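Long-range contacts in blue-light receptor of the BLUF-family (Rhodobacter sphaeroides, PDB 2BYC), which probably acts as a blue-light photoreceptor that senses light through a bound flavin, here flavin mononucleotide: residues A[10-16]-A[72-78]; A[33-39]-A[61-67]; A[46-51]-A[111-115]; A[87-91]-A[125-129]. One frame throughout, in Å; residues are numbered along the deposited sequence.

Contact 1. Residues A[10-16]-A[72-78]; sequences YRSRVRL and PRHQEIL. With FMN (flavin mononucleotide), chain C.
Tyr10 and His74 meet in the flavin pocket, at the dimethyl end of the ring system, where strand 5-14 pairs antiparallel with 74-75 and 77-84. Two hydrogen-bonded pairs, Arg11 with Leu78 and Arg13 with Gln75, are out of step by one residue, with a beta bulge between them. The chain turns a corner at Glu76. Arg13 N reaches Gln75 O at 2.7 Å. The side chain of His74 is turned between its own backbone N and carbonyl carbon (chi1 59°), which brings the ring edge to Ser12. His74 ND1 and Ser12 OG share a 2.7 Å hydrogen bond, and NE2 bonds to the carbonyl of Ile68. FMN C8M sits over the centre of the imidazole, 3.7 Å above its plane. Ile77 CD1 covers the opposite face. Tyr10 OH lies at the imidazole edge, 3.5 Å from His74 CE1, with the ring planes at 67°. The hydroxyl is hydrogen-bonded to Gln52. Replacing His74 with an alanine would probably deprive Ser12 OG and the Ile68 carbonyl of their partner and open a gap beside the flavin methyl. The strand pair thus forms one wall of the flavin pocket of the BLUF domain.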
# COMPACT_ATOMS: atom_id res chain seq x y z
N TYR A 10 -3.19 5.65 1.42
CA TYR A 10 -2.72 7.01 1.28
C TYR A 10 -1.94 7.09 -0.02
O TYR A 10 -1.54 6.11 -0.60
CB TYR A 10 -1.86 7.43 2.53
CG TYR A 10 -0.53 6.75 2.52
CD1 TYR A 10 0.45 7.18 1.63
CD2 TYR A 10 -0.22 5.71 3.40
CE1 TYR A 10 1.65 6.54 1.57
CE2 TYR A 10 1.01 5.07 3.35
CZ TYR A 10 1.94 5.52 2.46
OH TYR A 10 3.17 4.95 2.32
N ARG A 11 -1.77 8.30 -0.50
CA ARG A 11 -1.03 8.59 -1.73
C ARG A 11 0.02 9.54 -1.26
O ARG A 11 -0.26 10.37 -0.38
CB ARG A 11 -1.96 9.34 -2.68
CG ARG A 11 -1.41 9.51 -4.05
CD ARG A 11 -2.43 10.15 -5.00
NE ARG A 11 -2.57 11.56 -4.69
CZ ARG A 11 -2.05 12.54 -5.41
NH1 ARG A 11 -1.38 12.26 -6.52
NH2 ARG A 11 -2.22 13.80 -5.02
N SER A 12 1.24 9.40 -1.80
CA SER A 12 2.35 10.35 -1.54
C SER A 12 3.12 10.56 -2.76
O SER A 12 3.02 9.77 -3.70
CB SER A 12 3.31 9.86 -0.46
OG SER A 12 3.93 8.68 -0.84
N ARG A 13 3.89 11.65 -2.78
CA ARG A 13 4.87 11.90 -3.82
C ARG A 13 6.17 11.28 -3.50
O ARG A 13 6.73 11.49 -2.42
CB ARG A 13 5.18 13.38 -3.93
CG ARG A 13 4.37 14.07 -4.92
CD ARG A 13 5.24 14.61 -6.05
NE ARG A 13 4.38 14.85 -7.22
CZ ARG A 13 4.84 15.09 -8.44
NH1 ARG A 13 6.17 15.13 -8.66
NH2 ARG A 13 3.97 15.25 -9.44
N VAL A 14 6.69 10.57 -4.47
CA VAL A 14 7.99 9.94 -4.36
C VAL A 14 9.10 10.95 -4.10
O VAL A 14 9.12 11.99 -4.70
CB VAL A 14 8.25 9.16 -5.62
CG1 VAL A 14 9.68 8.94 -5.84
CG2 VAL A 14 7.52 7.84 -5.50
N ARG A 15 9.99 10.65 -3.18
CA ARG A 15 11.10 11.51 -3.00
C ARG A 15 12.38 10.69 -2.77
O ARG A 15 13.00 10.71 -1.68
CB ARG A 15 10.81 12.47 -1.87
CG ARG A 15 11.69 13.65 -1.91
CD ARG A 15 11.96 14.08 -0.50
NE ARG A 15 12.57 15.39 -0.49
CZ ARG A 15 12.63 16.18 0.57
NH1 ARG A 15 12.12 15.78 1.75
NH2 ARG A 15 13.24 17.36 0.44
N LEU A 16 12.76 9.98 -3.83
CA LEU A 16 13.78 8.92 -3.76
C LEU A 16 15.14 9.36 -4.33
O LEU A 16 15.21 9.80 -5.45
CB LEU A 16 13.28 7.75 -4.59
CG LEU A 16 11.97 7.09 -4.20
CD1 LEU A 16 11.86 5.85 -5.02
CD2 LEU A 16 12.08 6.74 -2.75
N PRO A 72 11.32 10.53 5.03
CA PRO A 72 11.65 11.57 4.08
C PRO A 72 11.57 11.16 2.61
O PRO A 72 11.72 12.03 1.75
CB PRO A 72 13.08 11.92 4.44
CG PRO A 72 13.31 11.28 5.85
CD PRO A 72 12.47 10.09 5.85
N ARG A 73 11.37 9.87 2.31
CA ARG A 73 11.48 9.40 0.93
C ARG A 73 10.18 9.60 0.19
O ARG A 73 10.03 9.13 -0.95
CB ARG A 73 11.97 7.95 0.90
CG ARG A 73 13.40 7.77 1.50
CD ARG A 73 13.75 6.32 1.64
NE ARG A 73 13.21 5.82 2.89
CZ ARG A 73 13.40 4.59 3.35
NH1 ARG A 73 14.15 3.70 2.66
NH2 ARG A 73 12.79 4.23 4.46
N HIS A 74 9.23 10.30 0.82
CA HIS A 74 8.00 10.73 0.11
C HIS A 74 7.45 11.98 0.74
O HIS A 74 7.76 12.23 1.87
CB HIS A 74 6.91 9.63 0.02
CG HIS A 74 6.41 9.09 1.34
ND1 HIS A 74 5.31 8.26 1.42
CD2 HIS A 74 6.85 9.22 2.61
CE1 HIS A 74 5.10 7.90 2.67
NE2 HIS A 74 6.02 8.46 3.42
N GLN A 75 6.59 12.70 0.03
CA GLN A 75 6.03 13.95 0.53
C GLN A 75 4.59 14.09 0.13
O GLN A 75 4.11 13.30 -0.66
CB GLN A 75 6.75 15.16 -0.09
CG GLN A 75 7.14 14.95 -1.53
CD GLN A 75 8.21 15.94 -2.06
OE1 GLN A 75 9.01 16.51 -1.29
NE2 GLN A 75 8.20 16.16 -3.38
N GLU A 76 3.95 15.13 0.66
CA GLU A 76 2.58 15.45 0.37
C GLU A 76 1.71 14.23 0.65
O GLU A 76 0.94 13.81 -0.18
CB GLU A 76 2.44 15.81 -1.09
CG GLU A 76 3.26 17.05 -1.51
CD GLU A 76 3.14 17.34 -3.00
OE1 GLU A 76 2.01 17.15 -3.57
OE2 GLU A 76 4.17 17.75 -3.61
N ILE A 77 1.89 13.62 1.80
CA ILE A 77 1.14 12.35 2.09
C ILE A 77 -0.28 12.76 2.39
O ILE A 77 -0.52 13.66 3.24
CB ILE A 77 1.78 11.70 3.30
CG1 ILE A 77 3.21 11.32 2.92
CG2 ILE A 77 0.98 10.50 3.79
CD1 ILE A 77 4.11 11.29 4.10
N LEU A 78 -1.23 12.07 1.76
CA LEU A 78 -2.57 12.33 2.12
C LEU A 78 -3.38 11.04 1.99
O LEU A 78 -3.29 10.32 1.03
CB LEU A 78 -3.05 13.45 1.19
CG LEU A 78 -4.40 14.02 1.40
CD1 LEU A 78 -4.38 14.94 2.63
CD2 LEU A 78 -4.82 14.76 0.09
N1 FMN C . 7.93 0.56 6.83
C2 FMN C . 7.22 -0.52 7.33
O2 FMN C . 7.64 -1.12 8.35
N3 FMN C . 6.09 -0.96 6.73
C4 FMN C . 5.70 -0.31 5.61
O4 FMN C . 4.67 -0.64 5.11
C4A FMN C . 6.39 0.78 5.09
N5 FMN C . 5.95 1.41 3.94
C5A FMN C . 6.59 2.56 3.45
C6 FMN C . 6.13 3.21 2.33
C7 FMN C . 6.78 4.32 1.78
C7M FMN C . 6.15 5.12 0.62
C8 FMN C . 7.92 4.78 2.41
C8M FMN C . 8.66 6.01 1.92
C9 FMN C . 8.40 4.14 3.55
C9A FMN C . 7.71 3.00 4.08
N10 FMN C . 8.19 2.32 5.22
C10 FMN C . 7.50 1.22 5.72
C1' FMN C . 9.56 2.55 5.76
C2' FMN C . 9.28 3.11 7.13
O2' FMN C . 9.12 4.47 6.86
C3' FMN C . 10.37 2.86 8.20
O3' FMN C . 11.46 3.67 7.91
C4' FMN C . 10.87 1.43 8.36
O4' FMN C . 9.89 0.54 8.94
C5' FMN C . 12.07 1.43 9.31
O5' FMN C . 13.36 1.33 8.71
P FMN C . 14.51 0.98 9.77
O1P FMN C . 15.86 0.73 9.09
O2P FMN C . 14.58 2.21 10.67
O3P FMN C . 13.94 -0.24 10.46

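Contact 2. Residues A[33-39]-A[61-67]; sequences RNLRLGI and CDELFRL. With FMN (flavin mononucleotide), chain C.
Leu64 of helix 58-69 packs against Asn34 and Ile39 in a near-antiparallel helix-helix contact (159°) that flanks the flavin pocket. The short axes come no closer than 11.4 Å, so side chains and flavin bridge the gap. Leu64 is the hub. Its CG stands opposite the backbone N (chi1 -172°), which carries the two methyls across toward helix 19-37 and the flavin. Leu64 CD1 touches FMN N3 at 3.6 Å. The other methyl, CD2, lies 3.5 Å from Asn34 OD1 and also meets the CG2 branch of Ile39. The Asn34 amide reads the flavin edge: FMN N3 donates to Asn34 OD1 over 2.9 Å in an almost straight bond (177°). Asn34 ND2 is held mainly by a hydrogen bond to the carbonyl of Ser94, which fixes which way the amide is turned, and makes only a weak, long one to FMN O4. Deeper in, Ile39 CD1 rests on Cys61 SG at 3.7 Å, and both side chains reach Ile54 of the sheet. Toward solvent, Leu67 CD1 comes at right angles to the Arg33 chain, 4.0 Å from Arg33 NE. No hydrogen bond joins the two segments. Of these two helices, 19-37 gives the polar contact through Asn34, while 58-69 sets the apolar Leu64 against the flavin; Gln52 and Asp71 add further hydrogen bonds.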
# COMPACT_ATOMS: atom_id res chain seq x y z
N ARG A 33 8.81 -5.48 10.08
CA ARG A 33 7.86 -4.68 10.85
C ARG A 33 6.42 -5.11 10.63
O ARG A 33 5.68 -5.42 11.58
CB ARG A 33 8.01 -3.21 10.43
CG ARG A 33 7.19 -2.17 11.17
CD ARG A 33 7.93 -1.73 12.41
NE ARG A 33 8.71 -0.48 12.31
CZ ARG A 33 9.85 -0.30 11.68
NH1 ARG A 33 10.41 -1.24 10.97
NH2 ARG A 33 10.42 0.87 11.72
N ASN A 34 5.99 -5.17 9.38
CA ASN A 34 4.58 -5.54 9.17
C ASN A 34 4.23 -6.92 9.74
O ASN A 34 3.16 -7.16 10.32
CB ASN A 34 4.20 -5.46 7.68
CG ASN A 34 4.23 -4.06 7.18
OD1 ASN A 34 4.55 -3.15 7.91
ND2 ASN A 34 3.92 -3.88 5.93
N LEU A 35 5.13 -7.86 9.55
CA LEU A 35 4.93 -9.21 10.06
C LEU A 35 4.67 -9.19 11.61
O LEU A 35 3.72 -9.86 12.13
CB LEU A 35 6.15 -10.05 9.69
CG LEU A 35 5.91 -11.49 9.24
CD1 LEU A 35 6.00 -12.30 10.47
CD2 LEU A 35 4.58 -11.72 8.46
N ARG A 36 5.47 -8.40 12.31
CA ARG A 36 5.39 -8.32 13.75
C ARG A 36 4.10 -7.62 14.09
O ARG A 36 3.37 -8.04 15.00
CB ARG A 36 6.57 -7.51 14.25
CG ARG A 36 6.53 -7.25 15.72
CD ARG A 36 7.88 -6.90 16.24
NE ARG A 36 8.22 -5.53 15.89
CZ ARG A 36 9.10 -5.20 14.94
NH1 ARG A 36 9.71 -6.15 14.24
NH2 ARG A 36 9.35 -3.92 14.72
N LEU A 37 3.81 -6.54 13.39
CA LEU A 37 2.65 -5.73 13.78
C LEU A 37 1.32 -6.35 13.40
O LEU A 37 0.27 -5.94 13.86
CB LEU A 37 2.70 -4.41 13.03
CG LEU A 37 3.68 -3.38 13.52
CD1 LEU A 37 3.46 -2.06 12.71
CD2 LEU A 37 3.45 -3.18 14.98
N GLY A 38 1.36 -7.32 12.53
CA GLY A 38 0.13 -7.86 12.00
C GLY A 38 -0.36 -6.96 10.86
O GLY A 38 -1.53 -6.94 10.53
N ILE A 39 0.53 -6.22 10.22
CA ILE A 39 0.09 -5.51 9.00
C ILE A 39 0.27 -6.28 7.71
O ILE A 39 1.19 -7.03 7.58
CB ILE A 39 0.86 -4.16 8.88
CG1 ILE A 39 0.66 -3.37 10.16
CG2 ILE A 39 0.42 -3.39 7.70
CD1 ILE A 39 -0.75 -2.89 10.27
N CYS A 61 -2.26 0.02 12.52
CA CYS A 61 -2.22 0.91 11.34
C CYS A 61 -1.88 2.33 11.73
O CYS A 61 -1.06 2.96 11.06
CB CYS A 61 -3.51 0.81 10.51
SG CYS A 61 -3.67 -0.77 9.71
N ASP A 62 -2.52 2.84 12.79
CA ASP A 62 -2.19 4.17 13.35
C ASP A 62 -0.68 4.36 13.60
O ASP A 62 -0.09 5.36 13.17
CB ASP A 62 -2.97 4.44 14.65
CG ASP A 62 -2.56 5.73 15.31
OD1 ASP A 62 -2.93 6.82 14.79
OD2 ASP A 62 -1.86 5.65 16.38
N GLU A 63 -0.07 3.38 14.27
CA GLU A 63 1.33 3.39 14.59
C GLU A 63 2.24 3.44 13.36
O GLU A 63 3.16 4.27 13.25
CB GLU A 63 1.62 2.13 15.37
CG GLU A 63 3.02 2.07 15.83
CD GLU A 63 3.37 0.82 16.65
OE1 GLU A 63 3.14 -0.33 16.15
OE2 GLU A 63 3.93 1.00 17.77
N LEU A 64 1.90 2.59 12.39
CA LEU A 64 2.66 2.43 11.21
C LEU A 64 2.55 3.69 10.41
O LEU A 64 3.55 4.19 9.92
CB LEU A 64 2.20 1.20 10.43
CG LEU A 64 3.15 0.90 9.26
CD1 LEU A 64 4.72 0.74 9.59
CD2 LEU A 64 2.66 -0.22 8.37
N PHE A 65 1.34 4.19 10.25
CA PHE A 65 1.17 5.33 9.39
C PHE A 65 1.97 6.46 9.97
O PHE A 65 2.50 7.27 9.23
CB PHE A 65 -0.33 5.67 9.30
CG PHE A 65 -0.65 6.82 8.38
CD1 PHE A 65 -0.26 6.78 7.05
CD2 PHE A 65 -1.37 7.91 8.83
CE1 PHE A 65 -0.59 7.82 6.19
CE2 PHE A 65 -1.69 8.95 7.97
CZ PHE A 65 -1.30 8.91 6.65
N ARG A 66 2.08 6.49 11.31
CA ARG A 66 2.81 7.54 11.99
C ARG A 66 4.23 7.50 11.55
O ARG A 66 4.76 8.54 11.26
CB ARG A 66 2.80 7.43 13.51
CG ARG A 66 1.44 7.64 14.05
CD ARG A 66 1.16 9.08 14.53
NE ARG A 66 -0.18 9.12 15.11
CZ ARG A 66 -0.52 8.44 16.20
NH1 ARG A 66 0.38 7.68 16.83
NH2 ARG A 66 -1.77 8.50 16.65
N LEU A 67 4.83 6.31 11.55
CA LEU A 67 6.23 6.10 11.15
C LEU A 67 6.46 6.42 9.70
O LEU A 67 7.38 7.13 9.34
CB LEU A 67 6.58 4.65 11.39
CG LEU A 67 7.18 4.52 12.77
CD1 LEU A 67 7.16 3.06 13.25
CD2 LEU A 67 8.63 5.19 12.75
N1 FMN C . 7.93 0.56 6.83
C2 FMN C . 7.22 -0.52 7.33
O2 FMN C . 7.64 -1.12 8.35
N3 FMN C . 6.09 -0.96 6.73
C4 FMN C . 5.70 -0.31 5.61
O4 FMN C . 4.67 -0.64 5.11
C4A FMN C . 6.39 0.78 5.09
N5 FMN C . 5.95 1.41 3.94
C5A FMN C . 6.59 2.56 3.45
C6 FMN C . 6.13 3.21 2.33
C7 FMN C . 6.78 4.32 1.78
C7M FMN C . 6.15 5.12 0.62
C8 FMN C . 7.92 4.78 2.41
C8M FMN C . 8.66 6.01 1.92
C9 FMN C . 8.40 4.14 3.55
C9A FMN C . 7.71 3.00 4.08
N10 FMN C . 8.19 2.32 5.22
C10 FMN C . 7.50 1.22 5.72
C1' FMN C . 9.56 2.55 5.76
C2' FMN C . 9.28 3.11 7.13
O2' FMN C . 9.12 4.47 6.86
C3' FMN C . 10.37 2.86 8.20
O3' FMN C . 11.46 3.67 7.91
C4' FMN C . 10.87 1.43 8.36
O4' FMN C . 9.89 0.54 8.94
C5' FMN C . 12.07 1.43 9.31
O5' FMN C . 13.36 1.33 8.71
P FMN C . 14.51 0.98 9.77
O1P FMN C . 15.86 0.73 9.09
O2P FMN C . 14.58 2.21 10.67
O3P FMN C . 13.94 -0.24 10.46

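Contact 3. Residues A[46-51]-A[111-115]; sequences NGVHFV and ERLDL. With FMN (flavin mononucleotide), chain C.
Leu113 runs past strand 49-55 without pairing with it, its CA 6.7 Å from that of His49, and both Leu113 and Leu115 have left-handed backbone angles. Val51 takes up the side chains of both leucines. Its CG2 branch meets Leu113 CD1 at 3.7 Å and Leu115 CD1 at 3.8 Å. Leu113 sets its CG opposite its carbonyl carbon (chi1 -63°), which lays CB and both methyls round that one valine methyl. The Asn46 and Leu113 side chains lie alongside, pointing opposite ways. Asn46 CB is 3.3 Å from Glu111 O. The strand is part of the ferredoxin-like sheet of the BLUF domain, and its side chains alternate between two faces. His49 and Val51 look toward loop 111-115, between helices 100-106 and 120-131, where Leu113 also touches their Leu103 and Leu124. Phe50 points the other way, into the flavin pocket. FMN C7M lies over one face of its ring, offset toward the rim, 3.2 Å from Phe50 CD1. The His49 ring stands oblique to the loop backbone, its CD2 4.0 Å from Arg112 O, while ND1 makes a weak hydrogen bond to Ser12 O. Leu113 O is buried here with no partner in the model.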
# COMPACT_ATOMS: atom_id res chain seq x y z
N ASN A 46 4.89 4.15 -9.15
CA ASN A 46 4.84 4.36 -10.65
C ASN A 46 5.93 5.29 -11.05
O ASN A 46 5.98 5.71 -12.20
CB ASN A 46 3.50 4.99 -11.07
CG ASN A 46 3.32 6.42 -10.53
OD1 ASN A 46 2.38 7.10 -10.86
ND2 ASN A 46 4.19 6.84 -9.71
N GLY A 47 6.81 5.58 -10.10
CA GLY A 47 7.93 6.44 -10.37
C GLY A 47 7.69 7.87 -9.91
O GLY A 47 8.64 8.63 -9.82
N VAL A 48 6.45 8.24 -9.62
CA VAL A 48 6.16 9.63 -9.24
C VAL A 48 5.44 9.73 -7.91
O VAL A 48 5.66 10.65 -7.16
CB VAL A 48 5.30 10.29 -10.33
CG1 VAL A 48 4.99 11.76 -10.07
CG2 VAL A 48 6.00 10.13 -11.69
N HIS A 49 4.54 8.78 -7.68
CA HIS A 49 3.64 8.77 -6.52
C HIS A 49 3.76 7.36 -5.93
O HIS A 49 4.13 6.48 -6.65
CB HIS A 49 2.22 8.96 -6.97
CG HIS A 49 1.92 10.37 -7.34
ND1 HIS A 49 1.97 11.40 -6.41
CD2 HIS A 49 1.67 10.96 -8.53
CE1 HIS A 49 1.69 12.54 -7.01
NE2 HIS A 49 1.50 12.30 -8.30
N PHE A 50 3.55 7.19 -4.63
CA PHE A 50 3.26 5.83 -4.05
C PHE A 50 1.83 5.89 -3.67
O PHE A 50 1.31 6.96 -3.28
CB PHE A 50 3.99 5.74 -2.72
CG PHE A 50 5.47 5.53 -2.81
CD1 PHE A 50 6.37 6.44 -2.24
CD2 PHE A 50 5.99 4.42 -3.44
CE1 PHE A 50 7.77 6.19 -2.29
CE2 PHE A 50 7.36 4.20 -3.50
CZ PHE A 50 8.25 5.11 -2.89
N VAL A 51 1.16 4.74 -3.80
CA VAL A 51 -0.17 4.55 -3.20
C VAL A 51 0.06 3.33 -2.33
O VAL A 51 0.55 2.35 -2.79
CB VAL A 51 -1.29 4.36 -4.25
CG1 VAL A 51 -2.57 4.01 -3.57
CG2 VAL A 51 -1.51 5.74 -5.05
N GLU A 111 -2.43 3.82 -13.88
CA GLU A 111 -0.98 3.82 -13.74
C GLU A 111 -0.51 5.17 -13.18
O GLU A 111 0.51 5.24 -12.50
CB GLU A 111 -0.28 3.44 -15.09
CG GLU A 111 1.20 3.94 -15.27
CD GLU A 111 1.60 4.33 -16.73
OE1 GLU A 111 1.15 3.70 -17.73
OE2 GLU A 111 2.40 5.28 -16.88
N ARG A 112 -1.27 6.24 -13.44
CA ARG A 112 -0.87 7.54 -12.99
C ARG A 112 -1.04 7.65 -11.48
O ARG A 112 -0.36 8.48 -10.86
CB ARG A 112 -1.61 8.69 -13.71
CG ARG A 112 -1.05 8.96 -15.14
CD ARG A 112 -1.16 10.44 -15.58
NE ARG A 112 -1.22 10.49 -17.06
CZ ARG A 112 -1.64 11.52 -17.81
NH1 ARG A 112 -2.05 12.66 -17.27
NH2 ARG A 112 -1.65 11.37 -19.14
N LEU A 113 -1.95 6.87 -10.90
CA LEU A 113 -2.16 6.92 -9.42
C LEU A 113 -2.55 8.35 -8.94
O LEU A 113 -2.04 8.92 -7.93
CB LEU A 113 -0.91 6.45 -8.71
CG LEU A 113 -0.48 5.01 -8.95
CD1 LEU A 113 0.64 4.73 -7.95
CD2 LEU A 113 -1.65 4.14 -8.66
N ASP A 114 -3.47 8.92 -9.68
CA ASP A 114 -3.87 10.25 -9.38
C ASP A 114 -4.93 10.15 -8.33
O ASP A 114 -5.02 11.07 -7.50
CB ASP A 114 -4.30 11.03 -10.60
CG ASP A 114 -3.23 11.98 -11.03
OD1 ASP A 114 -2.53 12.45 -10.09
OD2 ASP A 114 -3.03 12.25 -12.27
N LEU A 115 -5.62 9.00 -8.31
CA LEU A 115 -6.82 8.75 -7.51
C LEU A 115 -7.91 9.83 -7.66
O LEU A 115 -8.54 10.18 -6.67
CB LEU A 115 -6.50 8.58 -5.99
CG LEU A 115 -5.97 7.29 -5.35
CD1 LEU A 115 -5.11 6.40 -6.20
CD2 LEU A 115 -5.28 7.67 -4.05
N1 FMN C . 7.93 0.56 6.83
C2 FMN C . 7.22 -0.52 7.33
O2 FMN C . 7.64 -1.12 8.35
N3 FMN C . 6.09 -0.96 6.73
C4 FMN C . 5.70 -0.31 5.61
O4 FMN C . 4.67 -0.64 5.11
C4A FMN C . 6.39 0.78 5.09
N5 FMN C . 5.95 1.41 3.94
C5A FMN C . 6.59 2.56 3.45
C6 FMN C . 6.13 3.21 2.33
C7 FMN C . 6.78 4.32 1.78
C7M FMN C . 6.15 5.12 0.62
C8 FMN C . 7.92 4.78 2.41
C8M FMN C . 8.66 6.01 1.92
C9 FMN C . 8.40 4.14 3.55
C9A FMN C . 7.71 3.00 4.08
N10 FMN C . 8.19 2.32 5.22
C10 FMN C . 7.50 1.22 5.72
C1' FMN C . 9.56 2.55 5.76
C2' FMN C . 9.28 3.11 7.13
O2' FMN C . 9.12 4.47 6.86
C3' FMN C . 10.37 2.86 8.20
O3' FMN C . 11.46 3.67 7.91
C4' FMN C . 10.87 1.43 8.36
O4' FMN C . 9.89 0.54 8.94
C5' FMN C . 12.07 1.43 9.31
O5' FMN C . 13.36 1.33 8.71
P FMN C . 14.51 0.98 9.77
O1P FMN C . 15.86 0.73 9.09
O2P FMN C . 14.58 2.21 10.67
O3P FMN C . 13.94 -0.24 10.46

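Contact 4. Residues A[87-91]-A[125-129]; sequences ARRFP and HRTIA
Phe90 holds CG opposite its carbonyl carbon (chi1 -44°), which turns its ring toward helix 120-131, where His125 and Ala129 meet its edge. The edge of Phe90 is directed at the face of His125 in an offset edge-to-face pair. The ring centroids are 5.7 Å apart and the planes lie at 65°. Arg89 comes over a face of the same imidazole, with its CD 4.1 Å above the ring plane. The guanidinium plane is tilted 26° from that ring. Lower down, Arg89 CB covers one face of the neighbouring Phe90 ring. Farther round its rim, Phe90 CE2 lies 3.8 Å from Ala129 N and 4.1 Å from Ala129 CB. Ala129 N is already used in the helix, bonding to His125 O at 2.9 Å. No hydrogen bond crosses the contact. The charge of Arg89 is met by a salt bridge to Glu83, while its NE is buried without a partner. With an alanine instead of Arg89, Glu83 would probably lose its counter-charge and the imidazole the cover over one face. Glu55 accepts the backbone N-H groups of Arg89 and Phe90. Helix 120-131 lies against the sheet here: Phe90 and Ile128 touch Ile42 of strand 40-45, and His125 rests on Thr9 and Thr53 of strands 5-14 and 49-55.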
# COMPACT_ATOMS: atom_id res chain seq x y z
N ALA A 87 -12.52 -8.61 6.68
CA ALA A 87 -11.45 -9.57 6.36
C ALA A 87 -10.40 -8.83 5.62
O ALA A 87 -10.75 -7.95 4.90
CB ALA A 87 -12.01 -10.61 5.47
N ARG A 88 -9.13 -9.17 5.79
CA ARG A 88 -8.06 -8.68 4.89
C ARG A 88 -8.30 -8.88 3.39
O ARG A 88 -8.80 -9.92 2.93
CB ARG A 88 -6.71 -9.31 5.29
CG ARG A 88 -6.28 -8.98 6.69
CD ARG A 88 -4.95 -9.59 6.99
NE ARG A 88 -4.70 -9.46 8.41
CZ ARG A 88 -3.94 -8.53 8.96
NH1 ARG A 88 -3.34 -7.63 8.20
NH2 ARG A 88 -3.78 -8.51 10.25
N ARG A 89 -7.89 -7.89 2.62
CA ARG A 89 -7.89 -7.97 1.15
C ARG A 89 -6.58 -8.63 0.65
O ARG A 89 -6.61 -9.32 -0.36
CB ARG A 89 -8.08 -6.56 0.57
CG ARG A 89 -9.11 -5.70 1.36
CD ARG A 89 -8.89 -4.10 1.25
NE ARG A 89 -10.14 -3.34 1.62
CZ ARG A 89 -11.22 -3.34 0.86
NH1 ARG A 89 -11.18 -4.02 -0.30
NH2 ARG A 89 -12.33 -2.69 1.23
N PHE A 90 -5.45 -8.41 1.33
CA PHE A 90 -4.15 -8.97 0.94
C PHE A 90 -3.54 -9.74 2.09
O PHE A 90 -2.43 -9.44 2.54
CB PHE A 90 -3.17 -7.84 0.50
CG PHE A 90 -3.81 -6.84 -0.37
CD1 PHE A 90 -4.39 -5.69 0.18
CD2 PHE A 90 -4.04 -7.14 -1.75
CE1 PHE A 90 -5.08 -4.76 -0.60
CE2 PHE A 90 -4.75 -6.23 -2.56
CZ PHE A 90 -5.26 -5.03 -1.97
N PRO A 91 -4.23 -10.78 2.56
CA PRO A 91 -3.76 -11.47 3.73
C PRO A 91 -2.39 -12.13 3.54
O PRO A 91 -1.63 -12.33 4.53
CB PRO A 91 -4.88 -12.51 4.01
CG PRO A 91 -5.55 -12.69 2.71
CD PRO A 91 -5.51 -11.34 2.09
N HIS A 125 -7.80 -2.07 -5.81
CA HIS A 125 -7.91 -3.19 -4.87
C HIS A 125 -8.45 -4.47 -5.56
O HIS A 125 -8.00 -5.56 -5.33
CB HIS A 125 -8.83 -2.83 -3.69
CG HIS A 125 -8.22 -1.91 -2.68
ND1 HIS A 125 -6.86 -1.67 -2.57
CD2 HIS A 125 -8.80 -1.20 -1.69
CE1 HIS A 125 -6.65 -0.84 -1.57
NE2 HIS A 125 -7.80 -0.55 -1.01
N ARG A 126 -9.45 -4.28 -6.39
CA ARG A 126 -10.10 -5.35 -7.09
C ARG A 126 -9.15 -6.02 -8.07
O ARG A 126 -9.01 -7.22 -8.10
CB ARG A 126 -11.28 -4.74 -7.86
CG ARG A 126 -12.19 -5.70 -8.57
CD ARG A 126 -13.25 -4.97 -9.39
NE ARG A 126 -12.76 -4.75 -10.73
CZ ARG A 126 -12.78 -3.57 -11.33
NH1 ARG A 126 -13.31 -2.51 -10.71
NH2 ARG A 126 -12.26 -3.46 -12.56
N THR A 127 -8.48 -5.24 -8.88
CA THR A 127 -7.72 -5.86 -9.91
C THR A 127 -6.45 -6.46 -9.36
O THR A 127 -6.02 -7.54 -9.79
CB THR A 127 -7.44 -4.87 -11.06
OG1 THR A 127 -6.45 -3.92 -10.68
CG2 THR A 127 -8.70 -4.13 -11.43
N ILE A 128 -5.80 -5.76 -8.43
CA ILE A 128 -4.63 -6.34 -7.74
C ILE A 128 -4.95 -7.60 -6.91
O ILE A 128 -4.31 -8.65 -7.11
CB ILE A 128 -3.86 -5.29 -6.88
CG1 ILE A 128 -3.58 -4.08 -7.81
CG2 ILE A 128 -2.61 -5.97 -6.35
CD1 ILE A 128 -2.93 -2.84 -7.14
N ALA A 129 -5.91 -7.52 -5.99
CA ALA A 129 -6.35 -8.74 -5.25
C ALA A 129 -6.58 -9.93 -6.18
O ALA A 129 -6.16 -11.05 -5.89
CB ALA A 129 -7.64 -8.46 -4.46

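How the contacts relate
From the N terminus, strand 5-14 opens contact 1, which closes at 72-78. Contact 2 opens and closes within that span, bringing helices 19-37 and 58-69 together. Contact 3 opens at 46-51, inside both loops, and closes only at 111-115, crossing both. Contact 4 opens at 87-91, after contacts 1 and 2 have closed, and closes at 125-129, so it crosses contact 3. Contacts 1, 2 and 3 all touch the flavin. Contacts 1 and 3 share neighbouring strands, joined by Ser12 and Phe50. Phe65 packs on Tyr10 between contacts 1 and 2, and Arg88 probably bonds Gly38 O between contacts 2 and 4. Contact 3 ties loop 111-115 to strand 49-55, and contact 4 ties helix 120-131 to loop 87-91.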